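TRNA modification GTPase MnmE (PDB 3GEE) probably hydrolyses GTP at a high intrinsic rate while taking part, with MnmG, in adding a carboxymethylaminomethyl group to the wobble uridine U34 of certain tRNAs. Local coordinates at residues R34-G39 against T92-V97; P17-A22 against R110-M115. All blocks are in the same frame, centred on the assembly; numbering follows the deposited sequence.

Contact 1. Residues R34-G39 against T92-V97; sequences RISGAG and TAEQMV. With FON (N-{[4-({[(6R)-2-amino-5-formyl-4-oxo-1,4,5,6,7,8-hexahydropteridin-6-yl]methyl}amino)phenyl]carbonyl}-L-glutamic acid), chain C.
Ser36 and Glu94 meet through a side-chain hydrogen bond in which Ser36 OG donates to Glu94 OE2 over 2.5 Å, nearly along the carboxylate's C-O axis. Thr92 OG1 donates in turn to Ser36 OG at 2.8 Å. Ser36 OG lies anti to the backbone N (chi1 179°), which carries it toward both partners; a small hydroxyl suits this place because it can give and accept at once. The backbones pair as antiparallel strands. Ile35 N binds Val97 O at 3.1 Å, and just past the strand ends Gly37 N bonds to Gln95 O. At phi 120° a side chain on Gly37 would probably run into the carbonyl oxygen of Ser36, so glycine suits the place. Ile35 CG1 lies beside Val97 CG1 (3.6 Å), branched apolar groups fitting the face against helix 40-47. On Ser36's face Met96 lies alongside Arg34, its CE 4.0 Å from Arg34 NE. Arg34, a predicted folate-binding residue, helps line the pocket: its NH2 makes a weak 3.1 Å bond to O4 of the bound folinic acid (FON). The looser end is at the partly exposed Gln95 and Gly39. Phe128 of helix 127-134 lies against Ser36 and Thr92, and strands 18-21 and 76-85 flank the pair.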
loop_
_atom_site.group_PDB
_atom_site.type_symbol
_atom_site.label_atom_id
_atom_site.label_comp_id
_atom_site.label_asym_id
_atom_site.label_seq_id
_atom_site.Cartn_x
_atom_site.Cartn_y
_atom_site.Cartn_z
ATOM N N ARG A 34 -13.239 3.737 -1.218
ATOM C CA ARG A 34 -14.296 3.757 -2.242
ATOM C C ARG A 34 -15.612 3.140 -1.785
ATOM O O ARG A 34 -15.656 1.999 -1.331
ATOM C CB ARG A 34 -13.825 3.186 -3.596
ATOM C CG ARG A 34 -13.373 1.744 -3.594
ATOM C CD ARG A 34 -13.989 0.978 -4.759
ATOM N NE ARG A 34 -13.298 1.133 -6.039
ATOM C CZ ARG A 34 -12.884 0.114 -6.792
ATOM N NH1 ARG A 34 -13.070 -1.141 -6.406
ATOM N NH2 ARG A 34 -12.281 0.350 -7.944
ATOM N N ILE A 35 -16.686 3.920 -1.889
ATOM C CA ILE A 35 -18.013 3.458 -1.489
ATOM C C ILE A 35 -18.956 3.365 -2.686
ATOM O O ILE A 35 -18.833 4.137 -3.634
ATOM C CB ILE A 35 -18.606 4.326 -0.362
ATOM C CG1 ILE A 35 -19.181 5.633 -0.902
ATOM C CG2 ILE A 35 -17.535 4.640 0.663
ATOM C CD1 ILE A 35 -20.099 6.366 0.094
ATOM N N SER A 36 -19.878 2.406 -2.644
ATOM C CA SER A 36 -20.761 2.131 -3.773
ATOM C C SER A 36 -22.097 1.575 -3.309
ATOM O O SER A 36 -22.189 0.978 -2.240
ATOM C CB SER A 36 -20.101 1.152 -4.747
ATOM O OG SER A 36 -20.953 0.861 -5.844
ATOM N N GLY A 37 -23.135 1.781 -4.115
ATOM C CA GLY A 37 -24.460 1.267 -3.795
ATOM C C GLY A 37 -25.544 2.313 -3.647
ATOM O O GLY A 37 -25.329 3.495 -3.901
ATOM N N ALA A 38 -26.713 1.858 -3.215
ATOM C CA ALA A 38 -27.910 2.680 -3.159
ATOM C C ALA A 38 -27.770 3.923 -2.288
ATOM O O ALA A 38 -27.589 3.822 -1.076
ATOM C CB ALA A 38 -29.089 1.839 -2.694
ATOM N N GLY A 39 -27.859 5.092 -2.918
ATOM C CA GLY A 39 -27.936 6.368 -2.201
ATOM C C GLY A 39 -26.610 6.803 -1.620
ATOM O O GLY A 39 -26.547 7.574 -0.662
ATOM N N THR A 92 -18.615 -0.228 -10.743
ATOM C CA THR A 92 -19.644 -1.173 -10.303
ATOM C C THR A 92 -20.919 -1.050 -11.115
ATOM O O THR A 92 -21.832 -1.872 -10.975
ATOM C CB THR A 92 -20.010 -0.999 -8.813
ATOM O OG1 THR A 92 -20.410 0.353 -8.562
ATOM C CG2 THR A 92 -18.828 -1.356 -7.923
ATOM N N ALA A 93 -20.968 -0.021 -11.963
ATOM C CA ALA A 93 -22.164 0.340 -12.737
ATOM C C ALA A 93 -23.319 0.821 -11.853
ATOM O O ALA A 93 -24.472 0.820 -12.277
ATOM C CB ALA A 93 -22.605 -0.809 -13.652
ATOM N N GLU A 94 -23.003 1.213 -10.625
ATOM C CA GLU A 94 -23.964 1.870 -9.762
ATOM C C GLU A 94 -23.361 3.161 -9.248
ATOM O O GLU A 94 -22.248 3.545 -9.613
ATOM C CB GLU A 94 -24.350 1.029 -8.544
ATOM C CG GLU A 94 -23.942 -0.425 -8.525
ATOM C CD GLU A 94 -23.901 -0.961 -7.101
ATOM O OE1 GLU A 94 -24.681 -1.889 -6.768
ATOM O OE2 GLU A 94 -23.094 -0.424 -6.310
ATOM N N GLN A 95 -24.106 3.806 -8.361
ATOM C CA GLN A 95 -23.717 5.070 -7.779
ATOM C C GLN A 95 -22.527 4.891 -6.845
ATOM O O GLN A 95 -22.597 4.151 -5.860
ATOM C CB GLN A 95 -24.904 5.641 -7.015
ATOM C CG GLN A 95 -24.744 7.069 -6.585
ATOM C CD GLN A 95 -26.077 7.738 -6.385
ATOM O OE1 GLN A 95 -26.545 7.891 -5.254
ATOM N NE2 GLN A 95 -26.716 8.132 -7.490
ATOM N N MET A 96 -21.432 5.571 -7.146
ATOM C CA MET A 96 -20.302 5.546 -6.237
ATOM C C MET A 96 -19.553 6.856 -6.138
ATOM O O MET A 96 -19.480 7.625 -7.099
ATOM C CB MET A 96 -19.349 4.383 -6.549
ATOM C CG MET A 96 -18.969 4.182 -8.000
ATOM S SD MET A 96 -18.208 2.553 -8.209
ATOM C CE MET A 96 -16.576 2.824 -7.500
ATOM N N VAL A 97 -19.023 7.105 -4.945
ATOM C CA VAL A 97 -18.050 8.170 -4.736
ATOM C C VAL A 97 -16.765 7.546 -4.216
ATOM O O VAL A 97 -16.806 6.522 -3.538
ATOM C CB VAL A 97 -18.588 9.298 -3.816
ATOM C CG1 VAL A 97 -19.468 8.740 -2.730
ATOM C CG2 VAL A 97 -17.458 10.127 -3.231
HETATM N N1 FON C . -9.783 4.645 -11.014
HETATM C C2 FON C . -10.787 5.046 -10.209
HETATM N NA2 FON C . -10.719 6.279 -9.641
HETATM N N3 FON C . -11.865 4.260 -9.947
HETATM C C4 FON C . -12.004 3.024 -10.475
HETATM O O4 FON C . -13.020 2.354 -10.193
HETATM C C4A FON C . -10.912 2.525 -11.362
HETATM N N5 FON C . -10.831 1.307 -12.046
HETATM C C6 FON C . -10.285 1.505 -13.401
HETATM C C7 FON C . -8.809 1.752 -13.115
HETATM N N8 FON C . -8.756 3.028 -12.414
HETATM C C8A FON C . -9.776 3.440 -11.606
HETATM C C9 FON C . -10.527 0.366 -14.396
HETATM N N10 FON C . -11.927 -0.026 -14.470
HETATM C C11 FON C . -15.311 2.221 -15.440
HETATM C C12 FON C . -14.939 1.099 -16.177
HETATM C C13 FON C . -13.804 0.363 -15.840
HETATM C C14 FON C . -13.010 0.750 -14.764
HETATM C C15 FON C . -13.391 1.870 -14.010
HETATM C C16 FON C . -14.529 2.609 -14.347
HETATM C C FON C . -16.553 2.975 -15.849
HETATM O O FON C . -16.838 4.024 -15.292
HETATM N N FON C . -17.315 2.440 -16.812
HETATM C CA FON C . -18.055 3.145 -17.856
HETATM C CB FON C . -17.125 3.875 -18.831
HETATM C CG FON C . -17.845 4.850 -19.769
HETATM C CD FON C . -17.011 6.092 -20.022
HETATM O OE1 FON C . -17.005 6.994 -19.151
HETATM O OE2 FON C . -16.360 6.182 -21.092
HETATM C CT FON C . -18.917 2.163 -18.606
HETATM O O1 FON C . -20.109 2.460 -18.853
HETATM O O2 FON C . -18.403 1.075 -18.956
HETATM C CP1 FON C . -11.170 0.203 -11.530
HETATM O O3 FON C . -10.350 -0.685 -11.371
#

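Contact 2. Residues P17-A22 against R110-M115; sequences PIAAIA and RVLRLM
Leu112 reaches from helix 105-117 to strand 18-21 with both of its methyls. CD1 comes down on the strand backbone, 3.6 Å from Ala20 N, and also touches Ala19 CB at 3.9 Å; CD2 meets Ile21 CG1 at 3.7 Å. The leucine and isoleucine side chains cross at about a right angle, and Ile21 CD1 ends against Leu112 CB and CD2. A chi1 of 179° turns CG of Leu112 away from its own main-chain nitrogen and sets the two methyls over the strand. One turn farther on, Met115 CB rests on Ala19 CB at 3.8 Å, while the rest of the methionine bends away. Alanine suits position 19 because its single methyl fits beneath both helix residues. Cutting Leu112 back to an alanine would probably open a gap over the Ala19-Ala20 backbone and leave Ile21 CG1 without the CD2 methyl it packs on.

Behind this apolar shell, the ordinary helix bond from Met115 N to Val111 O belongs to the turn that sets Leu112 and Met115 on one side. Ala19 and Ala20 are held by backbone bonds, Ala19 to Arg121 and Ala123 and Ala20 to Arg34, and Ile35 packs on Ala19. The short axes run antiparallel at 176°, 8.2 Å apart, so this is the layered packing of a helix laid along a strand of the mixed sheet, here in the alpha+beta, folate-binding N-terminal domain of MnmE.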
loop_
_atom_site.group_PDB
_atom_site.type_symbol
_atom_site.label_atom_id
_atom_site.label_comp_id
_atom_site.label_asym_id
_atom_site.label_seq_id
_atom_site.Cartn_x
_atom_site.Cartn_y
_atom_site.Cartn_z
ATOM N N PRO A 17 -25.222 -0.017 0.274
ATOM C CA PRO A 17 -24.003 0.793 0.254
ATOM C C PRO A 17 -22.878 0.074 0.988
ATOM O O PRO A 17 -23.069 -0.406 2.110
ATOM C CB PRO A 17 -24.405 2.077 0.991
ATOM C CG PRO A 17 -25.648 1.720 1.742
ATOM C CD PRO A 17 -26.344 0.697 0.906
ATOM N N ILE A 18 -21.731 -0.036 0.330
ATOM C CA ILE A 18 -20.576 -0.709 0.900
ATOM C C ILE A 18 -19.359 0.186 0.778
ATOM O O ILE A 18 -19.242 0.943 -0.186
ATOM C CB ILE A 18 -20.296 -2.069 0.218
ATOM C CG1 ILE A 18 -20.192 -1.908 -1.300
ATOM C CG2 ILE A 18 -21.369 -3.083 0.582
ATOM C CD1 ILE A 18 -19.815 -3.172 -2.033
ATOM N N ALA A 19 -18.464 0.098 1.760
ATOM C CA ALA A 19 -17.233 0.886 1.780
ATOM C C ALA A 19 -16.024 -0.028 1.955
ATOM O O ALA A 19 -16.152 -1.129 2.498
ATOM C CB ALA A 19 -17.287 1.911 2.898
ATOM N N ALA A 20 -14.859 0.435 1.499
ATOM C CA ALA A 20 -13.612 -0.315 1.581
ATOM C C ALA A 20 -12.406 0.556 1.258
ATOM O O ALA A 20 -12.480 1.447 0.408
ATOM C CB ALA A 20 -13.649 -1.493 0.640
ATOM N N ILE A 21 -11.298 0.298 1.950
ATOM C CA ILE A 21 -9.994 0.837 1.583
ATOM C C ILE A 21 -9.652 0.140 0.279
ATOM O O ILE A 21 -9.749 -1.079 0.198
ATOM C CB ILE A 21 -8.923 0.459 2.625
ATOM C CG1 ILE A 21 -9.475 0.578 4.062
ATOM C CG2 ILE A 21 -7.643 1.227 2.392
ATOM C CD1 ILE A 21 -9.087 1.824 4.823
ATOM N N ALA A 22 -9.280 0.897 -0.747
ATOM C CA ALA A 22 -9.105 0.321 -2.084
ATOM C C ALA A 22 -7.641 0.215 -2.481
ATOM O O ALA A 22 -7.292 -0.455 -3.459
ATOM C CB ALA A 22 -9.880 1.126 -3.112
ATOM N N ARG A 110 -9.646 6.007 9.802
ATOM C CA ARG A 110 -10.645 6.945 10.284
ATOM C C ARG A 110 -11.702 7.214 9.219
ATOM O O ARG A 110 -12.903 7.247 9.525
ATOM C CB ARG A 110 -9.988 8.257 10.707
ATOM C CG ARG A 110 -10.020 8.524 12.188
ATOM C CD ARG A 110 -11.434 8.872 12.648
ATOM N NE ARG A 110 -11.422 9.842 13.743
ATOM C CZ ARG A 110 -12.477 10.554 14.127
ATOM N NH1 ARG A 110 -13.650 10.410 13.511
ATOM N NH2 ARG A 110 -12.359 11.417 15.132
ATOM N N VAL A 111 -11.249 7.401 7.977
ATOM C CA VAL A 111 -12.139 7.647 6.852
ATOM C C VAL A 111 -13.084 6.467 6.658
ATOM O O VAL A 111 -14.303 6.654 6.566
ATOM C CB VAL A 111 -11.361 7.907 5.543
ATOM C CG1 VAL A 111 -12.325 8.134 4.374
ATOM C CG2 VAL A 111 -10.424 9.096 5.702
ATOM N N LEU A 112 -12.525 5.256 6.606
ATOM C CA LEU A 112 -13.336 4.056 6.435
ATOM C C LEU A 112 -14.396 3.953 7.530
ATOM O O LEU A 112 -15.547 3.628 7.254
ATOM C CB LEU A 112 -12.471 2.795 6.390
ATOM C CG LEU A 112 -13.239 1.472 6.244
ATOM C CD1 LEU A 112 -13.976 1.386 4.900
ATOM C CD2 LEU A 112 -12.330 0.277 6.432
ATOM N N ARG A 113 -14.004 4.252 8.764
ATOM C CA ARG A 113 -14.924 4.188 9.889
ATOM C C ARG A 113 -16.058 5.194 9.718
ATOM O O ARG A 113 -17.212 4.891 10.019
ATOM C CB ARG A 113 -14.191 4.450 11.203
ATOM C CG ARG A 113 -14.796 3.710 12.384
ATOM C CD ARG A 113 -15.004 4.620 13.591
ATOM N NE ARG A 113 -13.785 5.295 14.038
ATOM C CZ ARG A 113 -13.707 6.075 15.115
ATOM N NH1 ARG A 113 -12.552 6.646 15.437
ATOM N NH2 ARG A 113 -14.781 6.285 15.873
ATOM N N LEU A 114 -15.717 6.386 9.228
ATOM C CA LEU A 114 -16.689 7.458 9.030
ATOM C C LEU A 114 -17.792 7.016 8.071
ATOM O O LEU A 114 -18.982 7.179 8.361
ATOM C CB LEU A 114 -15.995 8.726 8.526
ATOM C CG LEU A 114 -16.813 10.014 8.458
ATOM C CD1 LEU A 114 -17.210 10.485 9.837
ATOM C CD2 LEU A 114 -16.026 11.094 7.751
ATOM N N MET A 115 -17.380 6.446 6.940
ATOM C CA MET A 115 -18.289 5.803 5.998
ATOM C C MET A 115 -19.142 4.732 6.673
ATOM O O MET A 115 -20.361 4.698 6.495
ATOM C CB MET A 115 -17.489 5.179 4.853
ATOM C CG MET A 115 -17.248 6.077 3.629
ATOM S SD MET A 115 -17.263 7.870 3.867
ATOM C CE MET A 115 -19.026 8.196 3.843
#

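How the contacts relate
From the N terminus the chain enters strand 18-21, the first half of contact 2, and then strand 30-36, the first half of contact 1, which lies beside it in the same sheet. After helix 40-47 and three further strands it returns through 92-97, where contact 1 closes a loop of 52 residues. Strand 96-102 leads on to helix 105-117, whose residues 110-115 close the 87-residue loop of contact 2 and so enclose contact 1 entirely. The two meet where strands 18-21 and 30-36 pair, with a probable hydrogen bond from Ile18 N to Ser36 O (2.8 Å), and where Ile35 packs on Met115. Contact 1 joins strands within the sheet; contact 2 ties a helix onto it.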